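Local coordinates for high-affinity zinc uptake system protein znuA (Streptococcus suis, PDB 3MFQ), which probably serves as the substrate-binding component of a bacterial zinc uptake system, holding a zinc ion for delivery to its membrane transporter, at residues P7-T12 / E121-L126; D26-D31 / K125-K130; S51-A56 / E72-T77; S82-A87 / V116-E121; A150-E155 / D268-N273. All coordinates share one frame; numbering follows the deposited sequence.

Interaction 1: residues P7-T12 / E121-L126; sequences PRVAVT and EELQKL
Val-9 and Pro-7 pack against Leu-126 and Leu-123 where an alpha/beta sandwich closes: strand 8-11, inside a four-stranded parallel sheet, is met by the C-terminal end of helix 109-123. The tight part centres on one methyl, CG2 of Val-9, which is beside its backbone N and anti to the carbonyl carbon (CG1 lies at chi1 176°). It lies 3.6 Å from CD2 of Leu-126, the valine and leucine running antiparallel alongside each other. From the helix, CD2 of Leu-123 reaches the same Val-9 CG2 more loosely, at 4.1 Å. Leu-123 also lies against Val-20 and Leu-23 of helix 14-24, which buries this inner side.

Toward the surface the packing thins. Pro-7 offers its ring carbon CB to Leu-126 CD2 at 4.0 Å, and both residues are partly exposed. Beyond them, exposed Lys-125 forms a long, weak ion pair with Glu-122. No hydrogen bond crosses between the segments, so the contact is wholly apolar. What brings Leu-126 back beneath the strand is the turn that ends the helix, where Leu-126 N donates to Leu-123 O at 3.0 Å.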
# COMPACT_ATOMS: atom_id res chain seq x y z
N PRO A 7 -7.53 25.32 -6.88
CA PRO A 7 -8.20 24.52 -5.86
C PRO A 7 -7.21 23.78 -4.98
O PRO A 7 -6.17 23.32 -5.46
CB PRO A 7 -9.02 23.52 -6.69
CG PRO A 7 -9.24 24.20 -7.98
CD PRO A 7 -8.01 25.01 -8.24
N ARG A 8 -7.52 23.69 -3.69
CA ARG A 8 -6.64 23.02 -2.74
C ARG A 8 -7.23 21.68 -2.33
O ARG A 8 -8.32 21.61 -1.75
CB ARG A 8 -6.39 23.91 -1.52
CG ARG A 8 -5.34 23.38 -0.54
CD ARG A 8 -4.65 24.51 0.20
NE ARG A 8 -4.06 25.47 -0.73
CZ ARG A 8 -2.91 25.28 -1.37
NH1 ARG A 8 -2.21 24.17 -1.19
NH2 ARG A 8 -2.45 26.21 -2.20
N VAL A 9 -6.51 20.61 -2.62
CA VAL A 9 -6.95 19.26 -2.30
C VAL A 9 -5.98 18.57 -1.35
O VAL A 9 -4.93 18.13 -1.77
CB VAL A 9 -7.09 18.41 -3.59
CG1 VAL A 9 -7.45 17.03 -3.23
CG2 VAL A 9 -8.07 19.05 -4.53
N ALA A 10 -6.38 18.43 -0.09
CA ALA A 10 -5.56 17.81 0.93
C ALA A 10 -5.50 16.30 0.69
O ALA A 10 -6.47 15.67 0.28
CB ALA A 10 -6.10 18.12 2.28
N VAL A 11 -4.32 15.73 0.90
CA VAL A 11 -4.11 14.35 0.51
C VAL A 11 -3.27 13.64 1.57
O VAL A 11 -2.20 14.11 1.95
CB VAL A 11 -3.46 14.27 -0.90
CG1 VAL A 11 -4.05 15.33 -1.85
CG2 VAL A 11 -1.95 14.39 -0.82
N THR A 12 -3.80 12.52 2.06
CA THR A 12 -3.21 11.85 3.21
C THR A 12 -1.86 11.22 2.92
O THR A 12 -0.87 11.53 3.57
CB THR A 12 -4.17 10.79 3.80
OG1 THR A 12 -4.68 9.96 2.74
CG2 THR A 12 -5.33 11.46 4.51
N GLU A 121 -13.81 11.57 -10.32
CA GLU A 121 -15.14 12.17 -10.23
C GLU A 121 -15.22 13.26 -9.17
O GLU A 121 -16.19 14.02 -9.12
CB GLU A 121 -16.19 11.10 -9.97
CG GLU A 121 -16.09 9.91 -10.92
CD GLU A 121 -17.29 8.99 -10.85
OE1 GLU A 121 -17.30 7.95 -11.54
OE2 GLU A 121 -18.24 9.32 -10.11
N GLU A 122 -14.20 13.33 -8.33
CA GLU A 122 -14.13 14.37 -7.30
C GLU A 122 -13.31 15.57 -7.78
O GLU A 122 -13.56 16.70 -7.35
CB GLU A 122 -13.53 13.82 -6.01
CG GLU A 122 -14.51 13.01 -5.18
CD GLU A 122 -15.72 13.82 -4.75
OE1 GLU A 122 -16.83 13.53 -5.24
OE2 GLU A 122 -15.56 14.75 -3.93
N LEU A 123 -12.35 15.32 -8.65
CA LEU A 123 -11.59 16.40 -9.25
C LEU A 123 -12.45 17.03 -10.35
O LEU A 123 -12.52 18.25 -10.45
CB LEU A 123 -10.24 15.90 -9.77
CG LEU A 123 -9.30 15.42 -8.66
CD1 LEU A 123 -8.07 14.71 -9.21
CD2 LEU A 123 -8.89 16.57 -7.74
N GLN A 124 -13.10 16.21 -11.17
CA GLN A 124 -14.23 16.69 -11.94
C GLN A 124 -15.18 17.08 -10.83
O GLN A 124 -15.07 16.53 -9.74
CB GLN A 124 -14.84 15.58 -12.77
CG GLN A 124 -13.86 14.78 -13.58
CD GLN A 124 -14.53 13.62 -14.28
OE1 GLN A 124 -15.54 13.80 -14.96
NE2 GLN A 124 -13.97 12.43 -14.14
N LYS A 125 -16.12 17.98 -11.11
CA LYS A 125 -17.00 18.52 -10.08
C LYS A 125 -16.28 19.47 -9.13
O LYS A 125 -16.90 20.11 -8.28
CB LYS A 125 -17.45 17.44 -9.10
CG LYS A 125 -18.08 17.97 -7.80
CD LYS A 125 -18.43 16.84 -6.83
CE LYS A 125 -19.50 15.96 -7.43
NZ LYS A 125 -19.96 14.95 -6.45
N LEU A 126 -14.96 19.56 -9.27
CA LEU A 126 -14.17 20.50 -8.49
C LEU A 126 -13.67 21.49 -9.54
O LEU A 126 -13.54 22.70 -9.30
CB LEU A 126 -12.99 19.90 -7.72
CG LEU A 126 -12.15 20.87 -6.88
CD1 LEU A 126 -13.04 21.58 -5.88
CD2 LEU A 126 -11.05 20.12 -6.16

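Interaction 2: residues D26-D31 / K125-K130; sequences DEVERD and KLLPAK
The carboxylate of Glu-27 has Lys-130 over one of its faces: CG of Lys-130 stands almost directly above Glu-27 CD, at 3.8 Å, and the ammonium NZ comes in from the same side, well out of the carboxylate plane. The two side chains cross at about a right angle, each bent at chi2, and further bends at chi3 and chi4 turn the lysine chain back over that face and bring NZ toward the oxygens. NZ ends nearer one of them, 3.2 Å from Glu-27 OE2 against 3.6 Å from Glu-27 OE1, a salt bridge with a weak hydrogen bond in it.

Beneath the ion pair lies a small apolar contact. CD1 of Leu-127 fits between the two neighbouring side chains of the other segment, 3.6 Å from CG1 of Val-28 and 3.9 Å from CB of Glu-27. Val-28 is buried, with Val-20 of helix 14-24 also against it, while Leu-127 touches Pro-7. The contact thus joins the turn leading into edge strand 29-32 to the loop between helices 109-123 and 131-156.

The approach from above the carboxylate plane makes the hydrogen bond weak. The charge attraction remains, though it is probably screened because both residues are partly exposed, and the leucine and valine supply the water-excluding part.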
# COMPACT_ATOMS: atom_id res chain seq x y z
N ASP A 26 -1.16 19.61 -13.11
CA ASP A 26 -0.81 20.82 -12.38
C ASP A 26 -2.01 21.73 -12.19
O ASP A 26 -1.87 22.90 -11.86
CB ASP A 26 0.30 21.58 -13.11
CG ASP A 26 1.55 20.74 -13.29
OD1 ASP A 26 1.87 19.93 -12.39
OD2 ASP A 26 2.22 20.88 -14.34
N GLU A 27 -3.21 21.19 -12.41
CA GLU A 27 -4.43 21.99 -12.37
C GLU A 27 -4.90 22.29 -10.95
O GLU A 27 -5.58 23.28 -10.72
CB GLU A 27 -5.54 21.33 -13.18
CG GLU A 27 -5.27 21.24 -14.68
CD GLU A 27 -5.30 22.59 -15.37
OE1 GLU A 27 -5.72 23.58 -14.73
OE2 GLU A 27 -4.90 22.67 -16.55
N VAL A 28 -4.55 21.43 -10.00
CA VAL A 28 -4.93 21.65 -8.60
C VAL A 28 -3.70 21.82 -7.72
O VAL A 28 -2.58 21.60 -8.17
CB VAL A 28 -5.77 20.49 -8.04
CG1 VAL A 28 -7.03 20.30 -8.86
CG2 VAL A 28 -4.95 19.21 -8.00
N GLU A 29 -3.92 22.19 -6.47
CA GLU A 29 -2.82 22.38 -5.52
C GLU A 29 -2.84 21.34 -4.40
O GLU A 29 -3.73 21.36 -3.55
CB GLU A 29 -2.88 23.78 -4.92
CG GLU A 29 -1.55 24.28 -4.40
CD GLU A 29 -0.94 25.30 -5.32
OE1 GLU A 29 -1.64 26.27 -5.68
OE2 GLU A 29 0.25 25.14 -5.69
N ARG A 30 -1.85 20.46 -4.39
CA ARG A 30 -1.88 19.30 -3.49
C ARG A 30 -1.25 19.52 -2.10
O ARG A 30 -0.14 20.03 -1.98
CB ARG A 30 -1.32 18.06 -4.20
CG ARG A 30 -2.23 17.55 -5.34
CD ARG A 30 -1.65 16.40 -6.15
NE ARG A 30 -0.65 16.87 -7.11
CZ ARG A 30 0.62 17.09 -6.80
NH1 ARG A 30 1.04 16.89 -5.56
NH2 ARG A 30 1.47 17.51 -7.73
N ASP A 31 -1.98 19.11 -1.07
CA ASP A 31 -1.52 19.24 0.31
C ASP A 31 -1.30 17.87 0.94
O ASP A 31 -2.20 17.33 1.59
CB ASP A 31 -2.53 20.03 1.13
CG ASP A 31 -1.97 21.34 1.63
OD1 ASP A 31 -1.23 21.33 2.64
OD2 ASP A 31 -2.25 22.39 1.01
N LYS A 125 -16.12 17.98 -11.11
CA LYS A 125 -17.00 18.52 -10.08
C LYS A 125 -16.28 19.47 -9.13
O LYS A 125 -16.90 20.11 -8.28
CB LYS A 125 -17.45 17.44 -9.10
CG LYS A 125 -18.08 17.97 -7.80
CD LYS A 125 -18.43 16.84 -6.83
CE LYS A 125 -19.50 15.96 -7.43
NZ LYS A 125 -19.96 14.95 -6.45
N LEU A 126 -14.96 19.56 -9.27
CA LEU A 126 -14.17 20.50 -8.49
C LEU A 126 -13.67 21.49 -9.54
O LEU A 126 -13.54 22.70 -9.30
CB LEU A 126 -12.99 19.90 -7.72
CG LEU A 126 -12.15 20.87 -6.88
CD1 LEU A 126 -13.04 21.58 -5.88
CD2 LEU A 126 -11.05 20.12 -6.16
N LEU A 127 -13.39 20.96 -10.72
CA LEU A 127 -12.97 21.76 -11.85
C LEU A 127 -13.86 21.51 -13.06
O LEU A 127 -13.46 20.81 -13.99
CB LEU A 127 -11.53 21.45 -12.21
CG LEU A 127 -10.46 21.97 -11.25
CD1 LEU A 127 -9.08 21.45 -11.64
CD2 LEU A 127 -10.46 23.48 -11.22
N PRO A 128 -15.07 22.08 -13.05
CA PRO A 128 -16.03 21.91 -14.13
C PRO A 128 -15.43 22.21 -15.50
O PRO A 128 -15.79 21.57 -16.49
CB PRO A 128 -17.11 22.93 -13.80
CG PRO A 128 -17.04 23.07 -12.31
CD PRO A 128 -15.59 22.93 -11.96
N ALA A 129 -14.52 23.18 -15.55
CA ALA A 129 -13.90 23.58 -16.80
C ALA A 129 -12.82 22.59 -17.24
O ALA A 129 -12.50 22.50 -18.43
CB ALA A 129 -13.32 24.98 -16.68
N LYS A 130 -12.26 21.86 -16.28
CA LYS A 130 -11.22 20.88 -16.59
C LYS A 130 -11.72 19.44 -16.45
O LYS A 130 -10.92 18.51 -16.35
CB LYS A 130 -9.99 21.11 -15.71
CG LYS A 130 -8.93 21.99 -16.35
CD LYS A 130 -9.52 23.31 -16.83
CE LYS A 130 -8.84 23.81 -18.09
NZ LYS A 130 -7.42 24.21 -17.87

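Interaction 3: residues S51-A56 / E72-T77; sequences SKLQKA and EALEKT
Leu-74 is the first residue of 72-77 to touch the other helix, and it does so at its end: its CD2 meets CD2 of Leu-53 at 4.3 Å, a loose apolar contact between two buried leucines. One turn later, the last helical residue, Thr-77, faces Leu-53 with both branches. Its CG2 lies 4.1 Å from Leu-53 CB. Its hydroxyl, anti to the backbone N (chi1 -177°), stands 3.9 Å from the carbonyl O of Leu-53, too far for a direct bond. A water bridges the difference, donating to Leu-53 O at 3.1 Å and to Ala-56 O at 2.6 Å. Its link to Thr-77 OG1 is weak, so it ties the C-terminal turn of helix 47-55 to the end of 72-77 only slightly.

Both helices lie on one face of the parallel sheet, over strand 58-61, which joins them: Leu-53 and Thr-77 touch Val-59, Leu-74 touches Tyr-61, and helix 71-77 forms the beta-alpha-beta crossover to strand 79-80.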
# COMPACT_ATOMS: atom_id res chain seq x y z
N SER A 51 -5.55 21.73 10.24
CA SER A 51 -5.65 23.00 9.54
C SER A 51 -5.71 22.77 8.03
O SER A 51 -6.57 23.32 7.34
CB SER A 51 -4.47 23.90 9.88
OG SER A 51 -4.51 25.12 9.15
N LYS A 52 -4.80 21.94 7.53
CA LYS A 52 -4.75 21.59 6.12
C LYS A 52 -6.09 21.03 5.64
O LYS A 52 -6.56 21.36 4.55
CB LYS A 52 -3.64 20.57 5.87
CG LYS A 52 -2.24 21.08 6.18
CD LYS A 52 -1.33 19.92 6.55
CE LYS A 52 0.13 20.35 6.62
NZ LYS A 52 0.74 20.50 5.27
N LEU A 53 -6.69 20.17 6.46
CA LEU A 53 -7.98 19.58 6.13
C LEU A 53 -9.05 20.65 6.05
O LEU A 53 -9.91 20.63 5.17
CB LEU A 53 -8.37 18.55 7.19
CG LEU A 53 -7.44 17.36 7.38
CD1 LEU A 53 -7.93 16.48 8.50
CD2 LEU A 53 -7.32 16.58 6.08
N GLN A 54 -8.99 21.59 6.99
CA GLN A 54 -9.98 22.65 7.10
C GLN A 54 -9.87 23.64 5.94
O GLN A 54 -10.88 24.04 5.36
CB GLN A 54 -9.81 23.38 8.43
CG GLN A 54 -11.11 23.80 9.10
CD GLN A 54 -11.65 25.11 8.57
OE1 GLN A 54 -12.85 25.37 8.64
NE2 GLN A 54 -10.76 25.95 8.05
N LYS A 55 -8.64 24.00 5.59
CA LYS A 55 -8.39 24.96 4.51
C LYS A 55 -8.63 24.34 3.14
O LYS A 55 -8.71 25.05 2.14
CB LYS A 55 -6.95 25.48 4.58
CG LYS A 55 -6.60 26.23 5.86
CD LYS A 55 -5.13 26.64 5.86
CE LYS A 55 -4.77 27.43 7.10
NZ LYS A 55 -3.31 27.77 7.13
N ALA A 56 -8.74 23.02 3.11
CA ALA A 56 -8.86 22.29 1.85
C ALA A 56 -10.24 22.45 1.20
O ALA A 56 -11.26 22.46 1.89
CB ALA A 56 -8.53 20.82 2.05
N GLU A 72 -11.89 9.77 12.71
CA GLU A 72 -12.86 10.74 13.21
C GLU A 72 -12.63 12.18 12.76
O GLU A 72 -13.21 13.12 13.31
CB GLU A 72 -13.05 10.58 14.72
CG GLU A 72 -14.35 11.20 15.23
CD GLU A 72 -14.11 12.24 16.31
OE1 GLU A 72 -14.30 13.44 16.02
OE2 GLU A 72 -13.74 11.86 17.43
N ALA A 73 -11.77 12.34 11.76
CA ALA A 73 -11.51 13.64 11.17
C ALA A 73 -11.63 13.63 9.66
O ALA A 73 -12.10 14.59 9.05
CB ALA A 73 -10.07 13.94 11.58
N LEU A 74 -11.22 12.51 9.06
CA LEU A 74 -11.31 12.33 7.62
C LEU A 74 -12.74 12.05 7.22
O LEU A 74 -13.25 12.60 6.25
CB LEU A 74 -10.40 11.19 7.17
CG LEU A 74 -8.90 11.37 7.45
CD1 LEU A 74 -8.16 10.05 7.28
CD2 LEU A 74 -8.31 12.44 6.55
N GLU A 75 -13.40 11.18 7.98
CA GLU A 75 -14.79 10.83 7.71
C GLU A 75 -15.67 12.06 7.76
O GLU A 75 -16.74 12.10 7.15
CB GLU A 75 -15.30 9.79 8.70
CG GLU A 75 -14.79 8.38 8.45
CD GLU A 75 -15.47 7.36 9.33
OE1 GLU A 75 -15.87 7.71 10.46
OE2 GLU A 75 -15.60 6.19 8.89
N LYS A 76 -15.22 13.07 8.49
CA LYS A 76 -16.00 14.28 8.70
C LYS A 76 -15.87 15.23 7.52
O LYS A 76 -16.86 15.83 7.09
CB LYS A 76 -15.54 14.99 9.97
CG LYS A 76 -16.43 16.14 10.41
CD LYS A 76 -17.42 15.70 11.50
CE LYS A 76 -16.70 15.34 12.79
NZ LYS A 76 -17.62 14.86 13.87
N THR A 77 -14.66 15.35 6.99
CA THR A 77 -14.37 16.39 6.01
C THR A 77 -13.99 15.86 4.63
O THR A 77 -14.06 16.58 3.64
CB THR A 77 -13.23 17.31 6.51
OG1 THR A 77 -13.00 18.35 5.55
CG2 THR A 77 -11.95 16.52 6.70
O HOH W 1 -12.59 21.09 3.62

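Interaction 4: residues S82-A87 / V116-E121; sequences SKNFNA and VAVASE
Val-118 presents both its methyls to the aliphatic part of Lys-83. CG1 of the valine lies 3.7 Å from Lys-83 CD and 3.8 Å from Lys-83 CG, while Val-118 CG2 is 3.9 Å from the same Lys-83 CG, so the lysine chain passes over the forked tip of the valine at a slant. The first torsion of Lys-83 (chi1 47°) sets CG between its backbone N and carbonyl carbon, and a later bend at chi3 turns the chain beyond CD. Asn-84 adds a more distant touch, its CB 4.4 Å from Val-118 CG2; its side chain is poorly ordered. No hydrogen bond joins the segments, and the contact is a methylene cover over a buried valine, with the exposed lysine on the outer side.

The second shell fixes the loop. Ser-82, just before Lys-83, bonds through OG to the carbonyl O of His-62, and its CB lies 3.3 Å above one face of the Phe-85 ring, offset toward the rim. Phe-85 in turn meets the ring of Phe-105 edge to face and rests on Leu-111 and Ser-114, so the same loop reaches helix 109-123 at a second place.

This is plain packing within the alpha/beta lobe: loop 82-87, which follows edge strand 79-80 of the parallel sheet, covers one flank of helix 109-123. Other flanks face its neighbours: Ala-119 packs on helix 14-24, Ser-120 on helix 131-156, and Val-116 on both.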
# COMPACT_ATOMS: atom_id res chain seq x y z
N SER A 82 -12.23 4.78 -1.51
CA SER A 82 -12.73 3.41 -1.44
C SER A 82 -14.21 3.37 -1.11
O SER A 82 -14.72 2.37 -0.60
CB SER A 82 -11.95 2.62 -0.39
OG SER A 82 -12.14 3.18 0.90
N LYS A 83 -14.91 4.46 -1.39
CA LYS A 83 -16.32 4.56 -1.03
C LYS A 83 -17.20 3.62 -1.85
O LYS A 83 -18.29 3.25 -1.42
CB LYS A 83 -16.80 6.01 -1.17
CG LYS A 83 -16.40 6.66 -2.48
CD LYS A 83 -17.03 8.03 -2.61
CE LYS A 83 -18.54 7.94 -2.66
NZ LYS A 83 -19.17 9.25 -2.95
N ASN A 84 -16.71 3.23 -3.02
CA ASN A 84 -17.48 2.38 -3.92
C ASN A 84 -17.27 0.88 -3.71
O ASN A 84 -18.05 0.07 -4.21
CB ASN A 84 -17.20 2.74 -5.38
CG ASN A 84 -18.19 3.74 -5.93
OD1 ASN A 84 -18.80 4.50 -5.18
ND2 ASN A 84 -18.36 3.73 -7.25
N PHE A 85 -16.22 0.52 -2.99
CA PHE A 85 -15.94 -0.88 -2.73
C PHE A 85 -17.17 -1.60 -2.20
O PHE A 85 -18.02 -1.00 -1.55
CB PHE A 85 -14.79 -1.02 -1.73
CG PHE A 85 -13.46 -0.55 -2.25
CD1 PHE A 85 -13.35 -0.01 -3.52
CD2 PHE A 85 -12.32 -0.65 -1.47
CE1 PHE A 85 -12.13 0.43 -4.00
CE2 PHE A 85 -11.10 -0.21 -1.94
CZ PHE A 85 -11.01 0.33 -3.21
N ASN A 86 -17.27 -2.89 -2.51
CA ASN A 86 -18.35 -3.72 -1.98
C ASN A 86 -17.81 -4.72 -0.98
O ASN A 86 -16.59 -4.83 -0.81
CB ASN A 86 -19.08 -4.44 -3.12
CG ASN A 86 -19.76 -3.48 -4.07
OD1 ASN A 86 -20.25 -2.42 -3.66
ND2 ASN A 86 -19.81 -3.84 -5.34
N ALA A 87 -18.70 -5.43 -0.32
CA ALA A 87 -18.30 -6.37 0.72
C ALA A 87 -17.26 -7.36 0.20
O ALA A 87 -16.17 -7.49 0.75
CB ALA A 87 -19.51 -7.11 1.26
N VAL A 116 -9.14 5.23 -8.31
CA VAL A 116 -8.83 6.21 -9.34
C VAL A 116 -10.10 6.86 -9.88
O VAL A 116 -10.13 8.06 -10.14
CB VAL A 116 -8.08 5.56 -10.51
CG1 VAL A 116 -8.13 6.44 -11.75
CG2 VAL A 116 -6.64 5.26 -10.11
N ALA A 117 -11.15 6.06 -10.03
CA ALA A 117 -12.42 6.54 -10.56
C ALA A 117 -13.06 7.56 -9.63
O ALA A 117 -13.47 8.63 -10.06
CB ALA A 117 -13.36 5.38 -10.81
N VAL A 118 -13.15 7.21 -8.35
CA VAL A 118 -13.70 8.12 -7.34
C VAL A 118 -12.93 9.43 -7.33
O VAL A 118 -13.52 10.51 -7.34
CB VAL A 118 -13.65 7.49 -5.93
CG1 VAL A 118 -14.15 8.49 -4.90
CG2 VAL A 118 -14.48 6.22 -5.89
N ALA A 119 -11.60 9.34 -7.33
CA ALA A 119 -10.74 10.51 -7.34
C ALA A 119 -11.01 11.38 -8.56
O ALA A 119 -11.08 12.60 -8.46
CB ALA A 119 -9.28 10.10 -7.30
N SER A 120 -11.17 10.73 -9.71
CA SER A 120 -11.47 11.44 -10.94
C SER A 120 -12.77 12.23 -10.81
O SER A 120 -12.83 13.41 -11.15
CB SER A 120 -11.57 10.45 -12.10
OG SER A 120 -11.86 11.11 -13.31
N GLU A 121 -13.81 11.57 -10.32
CA GLU A 121 -15.14 12.17 -10.23
C GLU A 121 -15.22 13.26 -9.17
O GLU A 121 -16.19 14.02 -9.12
CB GLU A 121 -16.19 11.10 -9.97
CG GLU A 121 -16.09 9.91 -10.92
CD GLU A 121 -17.29 8.99 -10.85
OE1 GLU A 121 -17.30 7.95 -11.54
OE2 GLU A 121 -18.24 9.32 -10.11

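Interaction 5: residues A150-E155 / D268-N273; sequences AWVEKE and DMYKHN
Helix-on-helix packing joins 150-155, near the end of the long helix 131-156, to 268-273 in the C-terminal helix 266-281, with Trp-151 and Lys-271 making the larger part. A long helix of this kind, linking the two lobes, is characteristic of this family of metal-binding proteins. The indole, swung anti to its backbone N (chi1 -177°), lies against the opposite helix: its CZ3 comes 3.6 Å from Lys-271 CA, and its CH2 lies 3.6 Å from Lys-271 CB. CG of the lysine sits over the ring face in a CH-pi contact, 3.9 Å from the six-membered ring centroid and 14° off the normal. On the other face lies OE1 of Glu-155, one turn along, 3.6 Å above the plane and offset toward the rim, while CG2 of Val-152 is at the indole edge.

That same methyl continues the contact inward, 3.9 Å from Tyr-270 CE1, and Tyr-180 touches both Val-152 and Tyr-270.

Fully extended beyond CG, the lysine carries its NZ across the indole, over the five-membered ring but far from it. Across these segments the indole is thus held by C-H contacts with Lys-271, to which Val-274 and Lys-275 add, and the lysine charge contributes at most a weak attraction.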
# COMPACT_ATOMS: atom_id res chain seq x y z
N ALA A 150 -0.98 -6.59 -16.63
CA ALA A 150 -0.43 -7.58 -17.55
C ALA A 150 1.06 -7.74 -17.33
O ALA A 150 1.61 -8.83 -17.46
CB ALA A 150 -0.72 -7.18 -18.99
N TRP A 151 1.73 -6.63 -17.00
CA TRP A 151 3.17 -6.64 -16.76
C TRP A 151 3.51 -7.47 -15.53
O TRP A 151 4.42 -8.30 -15.57
CB TRP A 151 3.67 -5.21 -16.57
CG TRP A 151 5.15 -5.10 -16.38
CD1 TRP A 151 6.09 -4.92 -17.36
CD2 TRP A 151 5.87 -5.14 -15.14
NE1 TRP A 151 7.35 -4.86 -16.80
CE2 TRP A 151 7.24 -4.99 -15.44
CE3 TRP A 151 5.48 -5.30 -13.81
CZ2 TRP A 151 8.22 -4.99 -14.46
CZ3 TRP A 151 6.46 -5.30 -12.83
CH2 TRP A 151 7.81 -5.15 -13.16
N VAL A 152 2.77 -7.25 -14.45
CA VAL A 152 3.00 -7.97 -13.20
C VAL A 152 2.81 -9.46 -13.41
O VAL A 152 3.62 -10.27 -12.95
CB VAL A 152 2.04 -7.50 -12.10
CG1 VAL A 152 2.29 -8.27 -10.82
CG2 VAL A 152 2.20 -6.01 -11.86
N GLU A 153 1.74 -9.82 -14.10
CA GLU A 153 1.45 -11.22 -14.40
C GLU A 153 2.60 -11.89 -15.13
O GLU A 153 3.15 -12.88 -14.66
CB GLU A 153 0.17 -11.33 -15.24
CG GLU A 153 -1.12 -11.15 -14.45
CD GLU A 153 -1.45 -12.35 -13.57
OE1 GLU A 153 -0.62 -13.28 -13.49
OE2 GLU A 153 -2.55 -12.37 -12.97
N LYS A 154 2.96 -11.36 -16.29
CA LYS A 154 4.06 -11.91 -17.07
C LYS A 154 5.33 -11.94 -16.24
O LYS A 154 6.13 -12.87 -16.34
CB LYS A 154 4.28 -11.09 -18.35
CG LYS A 154 5.45 -11.56 -19.21
CD LYS A 154 5.40 -10.96 -20.61
CE LYS A 154 4.17 -11.45 -21.38
NZ LYS A 154 3.93 -10.65 -22.62
N GLU A 155 5.50 -10.93 -15.40
CA GLU A 155 6.70 -10.80 -14.59
C GLU A 155 6.76 -11.87 -13.50
O GLU A 155 7.80 -12.47 -13.26
CB GLU A 155 6.77 -9.40 -13.97
CG GLU A 155 8.16 -8.97 -13.53
CD GLU A 155 9.05 -8.56 -14.69
OE1 GLU A 155 8.54 -8.44 -15.82
OE2 GLU A 155 10.26 -8.35 -14.47
N ASP A 268 5.47 2.77 -10.69
CA ASP A 268 6.89 2.49 -10.52
C ASP A 268 7.15 1.78 -9.19
O ASP A 268 7.93 0.83 -9.13
CB ASP A 268 7.71 3.78 -10.62
CG ASP A 268 7.75 4.33 -12.03
OD1 ASP A 268 7.33 3.62 -12.96
OD2 ASP A 268 8.20 5.48 -12.21
N MET A 269 6.48 2.23 -8.14
CA MET A 269 6.56 1.57 -6.85
C MET A 269 6.13 0.12 -7.01
O MET A 269 6.68 -0.78 -6.36
CB MET A 269 5.66 2.27 -5.83
CG MET A 269 5.54 1.55 -4.50
SD MET A 269 4.33 0.20 -4.52
CE MET A 269 2.81 1.12 -4.74
N TYR A 270 5.16 -0.11 -7.87
CA TYR A 270 4.64 -1.46 -8.10
C TYR A 270 5.68 -2.33 -8.78
O TYR A 270 5.97 -3.44 -8.33
CB TYR A 270 3.40 -1.39 -8.98
CG TYR A 270 2.31 -2.35 -8.58
CD1 TYR A 270 2.51 -3.72 -8.65
CD2 TYR A 270 1.08 -1.88 -8.13
CE1 TYR A 270 1.52 -4.59 -8.28
CE2 TYR A 270 0.08 -2.76 -7.77
CZ TYR A 270 0.31 -4.11 -7.84
OH TYR A 270 -0.67 -5.01 -7.48
N LYS A 271 6.23 -1.83 -9.89
CA LYS A 271 7.23 -2.57 -10.64
C LYS A 271 8.42 -2.88 -9.75
O LYS A 271 8.92 -4.00 -9.74
CB LYS A 271 7.68 -1.77 -11.86
CG LYS A 271 6.59 -1.50 -12.88
CD LYS A 271 7.12 -0.73 -14.07
CE LYS A 271 6.02 -0.46 -15.09
NZ LYS A 271 6.53 0.31 -16.26
N HIS A 272 8.86 -1.88 -9.00
CA HIS A 272 9.96 -2.04 -8.06
C HIS A 272 9.72 -3.23 -7.13
O HIS A 272 10.59 -4.08 -6.96
CB HIS A 272 10.15 -0.77 -7.24
CG HIS A 272 11.10 -0.93 -6.08
ND1 HIS A 272 12.44 -0.62 -6.17
CD2 HIS A 272 10.89 -1.37 -4.82
CE1 HIS A 272 13.02 -0.86 -5.01
NE2 HIS A 272 12.10 -1.31 -4.17
N ASN A 273 8.53 -3.27 -6.53
CA ASN A 273 8.17 -4.37 -5.65
C ASN A 273 8.24 -5.71 -6.38
O ASN A 273 8.84 -6.66 -5.89
CB ASN A 273 6.78 -4.15 -5.06
CG ASN A 273 6.77 -3.12 -3.95
OD1 ASN A 273 7.81 -2.54 -3.62
ND2 ASN A 273 5.61 -2.90 -3.35

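From the N terminus, strand 8-11 opens the loop of interaction 1 and the turn before strand 29-32 that of interaction 2. Both end at the close of helix 109-123 and the loop after it, sharing Lys-125 and Leu-126; interaction 2 closes slightly later, so the two loops cross. Their strands are neighbours in the sheet, joined by backbone bonds such as Pro-7 O to Glu-29 N. Interactions 3 and 4 follow in series, nested inside both loops: 3 pairs helices on one sheet face, touching interaction 1 through Ala-10 and Ala-56, and 4 fastens a loop to helix 109-123. Interaction 5 comes later, tying the end of helix 131-156 to the C-terminal helix.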